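Local coordinates for protein flavin reductase (Uncultured bacterium, PDB 5CHO) that probably reduces FAD with NAD(P)H and supplies the reduced flavin to the partner halogenase of a bacterial two-component tryptophan halogenase, at residues 150-155 / 162-167. Sequence-based numbering, arbitrary orientation.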
loop_
_atom_site.group_PDB
_atom_site.type_symbol
_atom_site.label_atom_id
_atom_site.label_comp_id
_atom_site.label_asym_id
_atom_site.label_seq_id
_atom_site.Cartn_x
_atom_site.Cartn_y
_atom_site.Cartn_z
ATOM N N ALA A 150 2.595 18.018 1.297
ATOM C CA ALA A 150 1.626 18.908 1.912
ATOM C C ALA A 150 0.302 18.175 1.985
ATOM O O ALA A 150 -0.096 17.522 1.023
ATOM C CB ALA A 150 1.489 20.182 1.121
ATOM N N LEU A 151 -0.385 18.287 3.115
ATOM C CA LEU A 151 -1.647 17.592 3.280
ATOM C C LEU A 151 -2.690 18.173 2.329
ATOM O O LEU A 151 -3.022 19.357 2.382
ATOM C CB LEU A 151 -2.111 17.673 4.737
ATOM C CG LEU A 151 -3.453 17.013 5.065
ATOM C CD1 LEU A 151 -3.445 15.546 4.662
ATOM C CD2 LEU A 151 -3.761 17.158 6.547
ATOM N N TRP A 152 -3.203 17.304 1.465
ATOM C CA TRP A 152 -4.160 17.659 0.425
ATOM C C TRP A 152 -5.539 17.452 1.017
ATOM O O TRP A 152 -6.342 18.384 1.104
ATOM C CB TRP A 152 -3.924 16.779 -0.812
ATOM C CG TRP A 152 -4.623 17.141 -2.110
ATOM C CD1 TRP A 152 -4.331 18.186 -2.944
ATOM C CD2 TRP A 152 -5.672 16.399 -2.755
ATOM N NE1 TRP A 152 -5.150 18.154 -4.050
ATOM C CE2 TRP A 152 -5.983 17.070 -3.957
ATOM C CE3 TRP A 152 -6.387 15.241 -2.427
ATOM C CZ2 TRP A 152 -6.981 16.624 -4.828
ATOM C CZ3 TRP A 152 -7.378 14.799 -3.292
ATOM C CH2 TRP A 152 -7.664 15.490 -4.478
ATOM N N ARG A 153 -5.787 16.224 1.462
ATOM C CA ARG A 153 -7.037 15.879 2.117
ATOM C C ARG A 153 -6.859 14.768 3.131
ATOM O O ARG A 153 -5.948 13.945 3.031
ATOM C CB ARG A 153 -8.083 15.476 1.077
ATOM C CG ARG A 153 -8.513 16.657 0.250
ATOM C CD ARG A 153 -9.636 16.405 -0.712
ATOM N NE ARG A 153 -9.653 17.503 -1.674
ATOM C CZ ARG A 153 -10.419 17.563 -2.756
ATOM N NH1 ARG A 153 -11.263 16.581 -3.046
ATOM N NH2 ARG A 153 -10.337 18.623 -3.550
ATOM N N ALA A 154 -7.753 14.769 4.109
ATOM C CA ALA A 154 -7.829 13.717 5.097
ATOM C C ALA A 154 -9.228 13.140 4.987
ATOM O O ALA A 154 -10.212 13.841 5.218
ATOM C CB ALA A 154 -7.551 14.261 6.501
ATOM N N TYR A 155 -9.309 11.859 4.641
ATOM C CA TYR A 155 -10.589 11.208 4.377
ATOM C C TYR A 155 -10.911 10.227 5.489
ATOM O O TYR A 155 -10.029 9.522 5.986
ATOM C CB TYR A 155 -10.597 10.449 3.040
ATOM C CG TYR A 155 -10.527 11.269 1.764
ATOM C CD1 TYR A 155 -11.524 12.184 1.436
ATOM C CD2 TYR A 155 -9.505 11.064 0.847
ATOM C CE1 TYR A 155 -11.471 12.907 0.254
ATOM C CE2 TYR A 155 -9.445 11.777 -0.336
ATOM C CZ TYR A 155 -10.432 12.694 -0.629
ATOM O OH TYR A 155 -10.375 13.399 -1.809
ATOM N N ILE A 162 -7.476 8.401 5.945
ATOM C CA ILE A 162 -6.575 8.365 4.802
ATOM C C ILE A 162 -6.052 9.767 4.532
ATOM O O ILE A 162 -6.813 10.659 4.160
ATOM C CB ILE A 162 -7.276 7.815 3.543
ATOM C CG1 ILE A 162 -7.771 6.386 3.794
ATOM C CG2 ILE A 162 -6.328 7.827 2.352
ATOM C CD1 ILE A 162 -8.854 5.930 2.832
ATOM N N PHE A 163 -4.749 9.953 4.713
ATOM C CA PHE A 163 -4.124 11.255 4.514
ATOM C C PHE A 163 -3.474 11.302 3.140
ATOM O O PHE A 163 -2.495 10.603 2.893
ATOM C CB PHE A 163 -3.076 11.534 5.597
ATOM C CG PHE A 163 -3.656 11.757 6.963
ATOM C CD1 PHE A 163 -4.021 10.687 7.757
ATOM C CD2 PHE A 163 -3.841 13.038 7.450
ATOM C CE1 PHE A 163 -4.554 10.890 9.015
ATOM C CE2 PHE A 163 -4.372 13.246 8.706
ATOM C CZ PHE A 163 -4.731 12.168 9.489
ATOM N N VAL A 164 -4.011 12.138 2.257
ATOM C CA VAL A 164 -3.470 12.286 0.913
ATOM C C VAL A 164 -2.532 13.483 0.888
ATOM O O VAL A 164 -2.927 14.595 1.240
ATOM C CB VAL A 164 -4.577 12.482 -0.137
ATOM C CG1 VAL A 164 -3.989 12.464 -1.538
ATOM C CG2 VAL A 164 -5.637 11.407 0.004
ATOM N N GLY A 165 -1.287 13.250 0.486
ATOM C CA GLY A 165 -0.296 14.307 0.423
ATOM C C GLY A 165 0.089 14.625 -1.003
ATOM O O GLY A 165 0.333 13.717 -1.797
ATOM N N ARG A 166 0.135 15.910 -1.335
ATOM C CA ARG A 166 0.702 16.330 -2.606
ATOM C C ARG A 166 2.198 16.535 -2.421
ATOM O O ARG A 166 2.628 17.232 -1.503
ATOM C CB ARG A 166 0.051 17.608 -3.141
ATOM C CG ARG A 166 0.632 17.987 -4.494
ATOM C CD ARG A 166 0.092 19.266 -5.097
ATOM N NE ARG A 166 0.697 19.446 -6.414
ATOM C CZ ARG A 166 0.235 20.241 -7.375
ATOM N NH1 ARG A 166 -0.867 20.959 -7.196
ATOM N NH2 ARG A 166 0.886 20.309 -8.528
ATOM N N LEU A 167 2.986 15.913 -3.289
ATOM C CA LEU A 167 4.434 15.945 -3.160
ATOM C C LEU A 167 4.988 17.346 -3.394
ATOM O O LEU A 167 4.592 18.025 -4.342
ATOM C CB LEU A 167 5.069 14.952 -4.142
ATOM C CG LEU A 167 4.714 13.480 -3.890
ATOM C CD1 LEU A 167 5.423 12.538 -4.854
ATOM C CD2 LEU A 167 5.021 13.102 -2.456
#
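Val164 O accepts two backbone N-H groups, from Trp152 N at 2.7 Å and from Arg153 N at a longer 3.3 Å, the signature of a classic beta bulge in the antiparallel hairpin of strands 145-157 and 160-172. The extra residue shifts the register by one, and the helix-like psi of Trp152 (-58°) turns both N-H groups toward the same carbonyl. Val164 N answers with a nearly straight bond to Arg153 O, 2.8 Å. Paired bonds join Ala150 to Arg166 before the bulge and Tyr155 to Ile162 after it.

The bulge also brings Trp152 onto the face carrying Val164. With CG anti to the backbone N (chi1 -169°), the indole lies alongside the valine, its CE3 3.8 Å from Val164 CG1, while the guanidinium of Arg153 lies nearly parallel over one indole face, Trp152 CH2 beneath its centre. Branched Val164 serves two aromatics, since its other methyl, CG2, meets Tyr155 CE2. This face adjoins the second subunit, where Tyr155 stacks on its counterpart and its OH hydrogen-bonds Asp156 O of that subunit.

The other face is apolar and packs against helix 85-93, with Leu91 touching Leu151, Ala154 and Phe163. The side chain of Phe163, about 8 Å from the bound FAD, contributes an aromatic ring here: small Ala154 sets its CB obliquely to it near Phe163 CE2, and Leu151 CD1 meets the ring edge 3.8 Å from Phe163 CD2.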